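Local coordinates for protein possible thiamine biosynthesis enzyme (Candida albicans, PDB 2X7Q) that is of unknown function but adopts the periplasmic binding protein fold and probably binds a small ligand, perhaps one linked to thiamine biosynthesis, at residues A[153-165]-A[176-190]. The protein carries 1 engineered substitution. Numbering follows the deposited sequence.
Sequences SNFKNLRDSVNLK and WEYFTSKKYYDNHEI
F155 lies flat against the five-membered ring of W176 in an offset stack, planes 8° apart and centroids 4.1 Å from each other. With its CG anti to the backbone N (chi1 -175°), the phenyl ring reaches across to the second segment, where its CE1 also meets Y184 CE2 at 3.5 Å; the three rings form an aromatic cluster. L158, a branched aliphatic, adds CD1 against W176 CZ3 at 3.6 Å.

Arginine suits the next turn because its flat cation can serve two partners at once. The guanidinium of R159 stacks on the Y184 ring in a cation-pi contact, while NE donates a nearly straight salt-bridge hydrogen bond (2.9 Å) to E189 OE2, which lies in the guanidinium plane but is met from above its own carboxylate. Together these contacts fix the group's rotation. One water joins E189 OE2 to D160 OD1 and N163 ND2, probably easing the repulsion between the carboxylates.

An amide can donate and accept at once: N163 ND2 bonds E189 O (3.1 Å), while OD1 accepts from S107 N.

The axes of helices 155-162 and 178-186 stay 12.4 Å apart, crossing at -46°, bridged by these side chains; F174 of strand 173-177 touches F155, L158, R159 and V162.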
loop_
_atom_site.group_PDB
_atom_site.type_symbol
_atom_site.label_atom_id
_atom_site.label_comp_id
_atom_site.label_asym_id
_atom_site.label_seq_id
_atom_site.Cartn_x
_atom_site.Cartn_y
_atom_site.Cartn_z
ATOM N N SER A 153 9.471 7.904 11.724
ATOM C CA SER A 153 8.163 8.505 11.460
ATOM C C SER A 153 7.921 8.882 9.997
ATOM O O SER A 153 7.006 8.355 9.364
ATOM C CB SER A 153 7.932 9.720 12.365
ATOM O OG SER A 153 6.642 10.271 12.162
ATOM N N ASN A 154 8.732 9.792 9.464
ATOM C CA ASN A 154 8.496 10.307 8.117
ATOM C C ASN A 154 9.638 10.086 7.121
ATOM O O ASN A 154 10.735 9.664 7.492
ATOM C CB ASN A 154 8.104 11.790 8.165
ATOM C CG ASN A 154 9.182 12.660 8.774
ATOM O OD1 ASN A 154 10.283 12.772 8.238
ATOM N ND2 ASN A 154 8.867 13.290 9.898
ATOM N N PHE A 155 9.361 10.392 5.857
ATOM C CA PHE A 155 10.299 10.156 4.764
ATOM C C PHE A 155 11.561 11.007 4.866
ATOM O O PHE A 155 12.662 10.527 4.592
ATOM C CB PHE A 155 9.607 10.393 3.417
ATOM C CG PHE A 155 10.464 10.069 2.226
ATOM C CD1 PHE A 155 10.388 10.833 1.074
ATOM C CD2 PHE A 155 11.344 9.000 2.257
ATOM C CE1 PHE A 155 11.172 10.537 -0.026
ATOM C CE2 PHE A 155 12.133 8.702 1.162
ATOM C CZ PHE A 155 12.046 9.472 0.019
ATOM N N LYS A 156 11.402 12.268 5.255
ATOM C CA LYS A 156 12.543 13.171 5.372
ATOM C C LYS A 156 13.506 12.712 6.465
ATOM O O LYS A 156 14.718 12.662 6.253
ATOM C CB LYS A 156 12.087 14.606 5.648
ATOM C CG LYS A 156 13.241 15.597 5.750
ATOM C CD LYS A 156 12.761 17.001 6.087
ATOM C CE LYS A 156 13.933 17.970 6.196
ATOM N N ASN A 157 12.960 12.385 7.632
ATOM C CA ASN A 157 13.765 11.884 8.738
ATOM C C ASN A 157 14.569 10.651 8.330
ATOM O O ASN A 157 15.694 10.455 8.784
ATOM C CB ASN A 157 12.881 11.565 9.948
ATOM C CG ASN A 157 12.415 12.806 10.675
ATOM O OD1 ASN A 157 12.858 13.913 10.376
ATOM N ND2 ASN A 157 11.521 12.627 11.640
ATOM N N LEU A 158 13.981 9.824 7.472
ATOM C CA LEU A 158 14.657 8.635 6.965
ATOM C C LEU A 158 15.873 9.013 6.126
ATOM O O LEU A 158 16.921 8.381 6.223
ATOM C CB LEU A 158 13.693 7.778 6.143
ATOM C CG LEU A 158 12.610 7.031 6.925
ATOM C CD1 LEU A 158 11.562 6.456 5.987
ATOM C CD2 LEU A 158 13.225 5.933 7.784
ATOM N N ARG A 159 15.728 10.051 5.308
ATOM C CA ARG A 159 16.825 10.524 4.471
ATOM C C ARG A 159 17.916 11.173 5.315
ATOM O O ARG A 159 19.102 10.958 5.078
ATOM C CB ARG A 159 16.317 11.509 3.417
ATOM C CG ARG A 159 15.274 10.935 2.472
ATOM C CD ARG A 159 15.088 11.825 1.254
ATOM N NE ARG A 159 14.792 13.207 1.620
ATOM C CZ ARG A 159 13.564 13.689 1.785
ATOM N NH1 ARG A 159 12.513 12.900 1.618
ATOM N NH2 ARG A 159 13.385 14.959 2.117
ATOM N N ASP A 160 17.510 11.969 6.298
ATOM C CA ASP A 160 18.461 12.622 7.192
ATOM C C ASP A 160 19.204 11.588 8.036
ATOM O O ASP A 160 20.388 11.745 8.332
ATOM C CB ASP A 160 17.749 13.625 8.101
ATOM C CG ASP A 160 17.215 14.821 7.341
ATOM O OD1 ASP A 160 17.551 14.971 6.147
ATOM O OD2 ASP A 160 16.463 15.619 7.938
ATOM N N SER A 161 18.502 10.525 8.416
ATOM C CA SER A 161 19.085 9.473 9.242
ATOM C C SER A 161 20.236 8.759 8.542
ATOM O O SER A 161 21.321 8.620 9.104
ATOM C CB SER A 161 18.014 8.464 9.644
ATOM O OG SER A 161 18.574 7.405 10.393
ATOM N N VAL A 162 19.994 8.309 7.314
ATOM C CA VAL A 162 21.014 7.602 6.550
ATOM C C VAL A 162 22.165 8.529 6.174
ATOM O O VAL A 162 23.250 8.073 5.812
ATOM C CB VAL A 162 20.432 6.951 5.282
ATOM C CG1 VAL A 162 19.489 5.817 5.653
ATOM C CG2 VAL A 162 19.723 7.988 4.427
ATOM N N ASN A 163 21.920 9.832 6.261
ATOM C CA ASN A 163 22.962 10.823 6.033
ATOM C C ASN A 163 23.628 11.236 7.341
ATOM O O ASN A 163 24.472 12.132 7.366
ATOM C CB ASN A 163 22.397 12.048 5.308
ATOM C CG ASN A 163 22.251 11.823 3.818
ATOM O OD1 ASN A 163 23.192 11.401 3.148
ATOM N ND2 ASN A 163 21.068 12.107 3.290
ATOM N N LEU A 164 23.233 10.577 8.427
ATOM C CA LEU A 164 23.807 10.828 9.743
ATOM C C LEU A 164 23.723 12.301 10.120
ATOM O O LEU A 164 24.686 12.877 10.627
ATOM C CB LEU A 164 25.258 10.346 9.791
ATOM C CG LEU A 164 25.484 8.879 9.419
ATOM C CD1 LEU A 164 26.963 8.523 9.524
ATOM C CD2 LEU A 164 24.647 7.965 10.296
ATOM N N LYS A 165 22.564 12.903 9.873
ATOM C CA LYS A 165 22.342 14.305 10.201
ATOM C C LYS A 165 22.045 14.466 11.688
ATOM O O LYS A 165 21.628 13.516 12.355
ATOM C CB LYS A 165 21.184 14.866 9.374
ATOM C CG LYS A 165 21.330 14.653 7.877
ATOM C CD LYS A 165 22.490 15.447 7.306
ATOM C CE LYS A 165 22.225 16.941 7.382
ATOM N NZ LYS A 165 21.004 17.320 6.618
ATOM N N TRP A 176 11.901 2.466 0.634
ATOM C CA TRP A 176 10.791 3.329 0.251
ATOM C C TRP A 176 10.448 3.110 -1.217
ATOM O O TRP A 176 11.289 2.661 -1.996
ATOM C CB TRP A 176 11.158 4.793 0.501
ATOM C CG TRP A 176 9.994 5.655 0.881
ATOM C CD1 TRP A 176 9.364 6.577 0.098
ATOM C CD2 TRP A 176 9.316 5.672 2.146
ATOM N NE1 TRP A 176 8.340 7.171 0.797
ATOM C CE2 TRP A 176 8.290 6.633 2.051
ATOM C CE3 TRP A 176 9.482 4.970 3.342
ATOM C CZ2 TRP A 176 7.430 6.906 3.117
ATOM C CZ3 TRP A 176 8.627 5.246 4.395
ATOM C CH2 TRP A 176 7.614 6.205 4.276
ATOM N N GLU A 177 9.212 3.421 -1.592
ATOM C CA GLU A 177 8.772 3.242 -2.970
ATOM C C GLU A 177 9.744 3.927 -3.928
ATOM O O GLU A 177 10.153 5.065 -3.701
ATOM C CB GLU A 177 7.349 3.776 -3.155
ATOM C CG GLU A 177 6.693 3.364 -4.464
ATOM C CD GLU A 177 7.176 4.188 -5.642
ATOM O OE1 GLU A 177 7.093 5.433 -5.571
ATOM O OE2 GLU A 177 7.639 3.591 -6.636
ATOM N N TYR A 178 10.117 3.221 -4.991
ATOM C CA TYR A 178 11.153 3.689 -5.911
ATOM C C TYR A 178 10.898 5.080 -6.485
ATOM O O TYR A 178 11.679 6.001 -6.253
ATOM C CB TYR A 178 11.358 2.689 -7.053
ATOM C CG TYR A 178 12.288 3.192 -8.135
ATOM C CD1 TYR A 178 13.655 3.304 -7.907
ATOM C CD2 TYR A 178 11.800 3.553 -9.385
ATOM C CE1 TYR A 178 14.507 3.765 -8.890
ATOM C CE2 TYR A 178 12.647 4.015 -10.375
ATOM C CZ TYR A 178 13.999 4.120 -10.121
ATOM O OH TYR A 178 14.850 4.581 -11.103
ATOM N N PHE A 179 9.819 5.224 -7.246
ATOM C CA PHE A 179 9.543 6.480 -7.940
ATOM C C PHE A 179 9.367 7.656 -6.986
ATOM O O PHE A 179 9.514 8.810 -7.382
ATOM C CB PHE A 179 8.329 6.343 -8.858
ATOM C CG PHE A 179 8.571 5.462 -10.051
ATOM C CD1 PHE A 179 9.207 5.959 -11.176
ATOM C CD2 PHE A 179 8.168 4.137 -10.045
ATOM C CE1 PHE A 179 9.435 5.149 -12.273
ATOM C CE2 PHE A 179 8.393 3.322 -11.137
ATOM C CZ PHE A 179 9.026 3.829 -12.254
ATOM N N THR A 180 9.055 7.358 -5.731
ATOM C CA THR A 180 8.929 8.391 -4.712
ATOM C C THR A 180 10.312 8.813 -4.222
ATOM O O THR A 180 10.511 9.944 -3.783
ATOM C CB THR A 180 8.080 7.904 -3.519
ATOM O OG1 THR A 180 6.777 7.523 -3.979
ATOM C CG2 THR A 180 7.941 9.000 -2.475
ATOM N N SER A 181 11.265 7.890 -4.313
ATOM C CA SER A 181 12.630 8.132 -3.863
ATOM C C SER A 181 13.522 8.598 -5.008
ATOM O O SER A 181 14.614 9.119 -4.783
ATOM C CB SER A 181 13.217 6.858 -3.253
ATOM O OG SER A 181 12.394 6.344 -2.220
ATOM N N LYS A 182 13.051 8.406 -6.235
ATOM C CA LYS A 182 13.848 8.706 -7.417
ATOM C C LYS A 182 14.311 10.158 -7.440
ATOM O O LYS A 182 15.446 10.446 -7.816
ATOM C CB LYS A 182 13.068 8.370 -8.689
ATOM C CG LYS A 182 13.897 8.436 -9.960
ATOM C CD LYS A 182 13.106 7.949 -11.162
ATOM C CE LYS A 182 13.986 7.842 -12.394
ATOM N NZ LYS A 182 14.585 9.147 -12.775
ATOM N N LYS A 183 13.428 11.067 -7.035
ATOM C CA LYS A 183 13.758 12.486 -6.985
ATOM C C LYS A 183 15.035 12.738 -6.191
ATOM O O LYS A 183 15.857 13.572 -6.568
ATOM C CB LYS A 183 12.608 13.288 -6.371
ATOM C CG LYS A 183 12.983 14.724 -6.020
ATOM C CD LYS A 183 11.856 15.424 -5.270
ATOM C CE LYS A 183 12.252 16.827 -4.839
ATOM N NZ LYS A 183 11.155 17.528 -4.124
ATOM N N TYR A 184 15.200 12.009 -5.092
ATOM C CA TYR A 184 16.324 12.237 -4.190
ATOM C C TYR A 184 17.573 11.457 -4.592
ATOM O O TYR A 184 18.644 11.660 -4.026
ATOM C CB TYR A 184 15.920 11.941 -2.743
ATOM C CG TYR A 184 14.795 12.827 -2.259
ATOM C CD1 TYR A 184 15.052 14.095 -1.753
ATOM C CD2 TYR A 184 13.475 12.403 -2.325
ATOM C CE1 TYR A 184 14.024 14.910 -1.317
ATOM C CE2 TYR A 184 12.440 13.210 -1.890
ATOM C CZ TYR A 184 12.720 14.462 -1.387
ATOM O OH TYR A 184 11.696 15.271 -0.952
ATOM N N TYR A 185 17.435 10.569 -5.570
ATOM C CA TYR A 185 18.596 9.925 -6.168
ATOM C C TYR A 185 19.223 10.878 -7.177
ATOM O O TYR A 185 20.445 10.980 -7.281
ATOM C CB TYR A 185 18.206 8.629 -6.878
ATOM C CG TYR A 185 17.768 7.505 -5.966
ATOM C CD1 TYR A 185 18.427 7.251 -4.771
ATOM C CD2 TYR A 185 16.707 6.681 -6.319
ATOM C CE1 TYR A 185 18.031 6.216 -3.943
ATOM C CE2 TYR A 185 16.305 5.645 -5.500
ATOM C CZ TYR A 185 16.970 5.416 -4.315
ATOM O OH TYR A 185 16.571 4.383 -3.499
ATOM N N ASP A 186 18.370 11.581 -7.917
ATOM C CA ASP A 186 18.819 12.470 -8.984
ATOM C C ASP A 186 19.504 13.729 -8.458
ATOM O O ASP A 186 20.449 14.227 -9.070
ATOM C CB ASP A 186 17.648 12.836 -9.902
ATOM C CG ASP A 186 17.136 11.649 -10.692
ATOM O OD1 ASP A 186 17.869 10.645 -10.798
ATOM O OD2 ASP A 186 16.002 11.718 -11.209
ATOM N N ASN A 187 19.031 14.243 -7.326
ATOM C CA ASN A 187 19.677 15.392 -6.696
ATOM C C ASN A 187 20.782 14.947 -5.741
ATOM O O ASN A 187 21.371 15.760 -5.030
ATOM C CB ASN A 187 18.659 16.291 -5.985
ATOM C CG ASN A 187 17.976 15.602 -4.821
ATOM O OD1 ASN A 187 18.360 14.505 -4.416
ATOM N ND2 ASN A 187 16.959 16.250 -4.273
ATOM N N HIS A 188 21.041 13.642 -5.728
ATOM C CA HIS A 188 22.164 13.065 -4.997
ATOM C C HIS A 188 22.105 13.287 -3.487
ATOM O O HIS A 188 23.138 13.318 -2.821
ATOM C CB HIS A 188 23.489 13.588 -5.560
ATOM C CG HIS A 188 23.670 13.322 -7.022
ATOM N ND1 HIS A 188 24.114 12.112 -7.511
ATOM C CD2 HIS A 188 23.465 14.112 -8.104
ATOM C CE1 HIS A 188 24.178 12.168 -8.829
ATOM N NE2 HIS A 188 23.790 13.369 -9.215
ATOM N N GLU A 189 20.898 13.434 -2.948
ATOM C CA GLU A 189 20.727 13.535 -1.502
ATOM C C GLU A 189 20.892 12.162 -0.865
ATOM O O GLU A 189 21.519 12.022 0.187
ATOM C CB GLU A 189 19.362 14.125 -1.146
ATOM C CG GLU A 189 19.093 14.192 0.351
ATOM C CD GLU A 189 17.800 14.911 0.687
ATOM O OE1 GLU A 189 17.342 15.727 -0.140
ATOM O OE2 GLU A 189 17.253 14.677 1.785
ATOM N N ILE A 190 20.328 11.151 -1.516
ATOM C CA ILE A 190 20.488 9.770 -1.078
ATOM C C ILE A 190 21.086 8.920 -2.196
ATOM O O ILE A 190 21.386 9.422 -3.280
ATOM C CB ILE A 190 19.157 9.157 -0.610
ATOM C CG1 ILE A 190 18.096 9.279 -1.703
ATOM C CG2 ILE A 190 18.685 9.822 0.672
ATOM C CD1 ILE A 190 16.742 8.731 -1.302
HETATM O O HOH W 1 18.922 14.011 3.945
#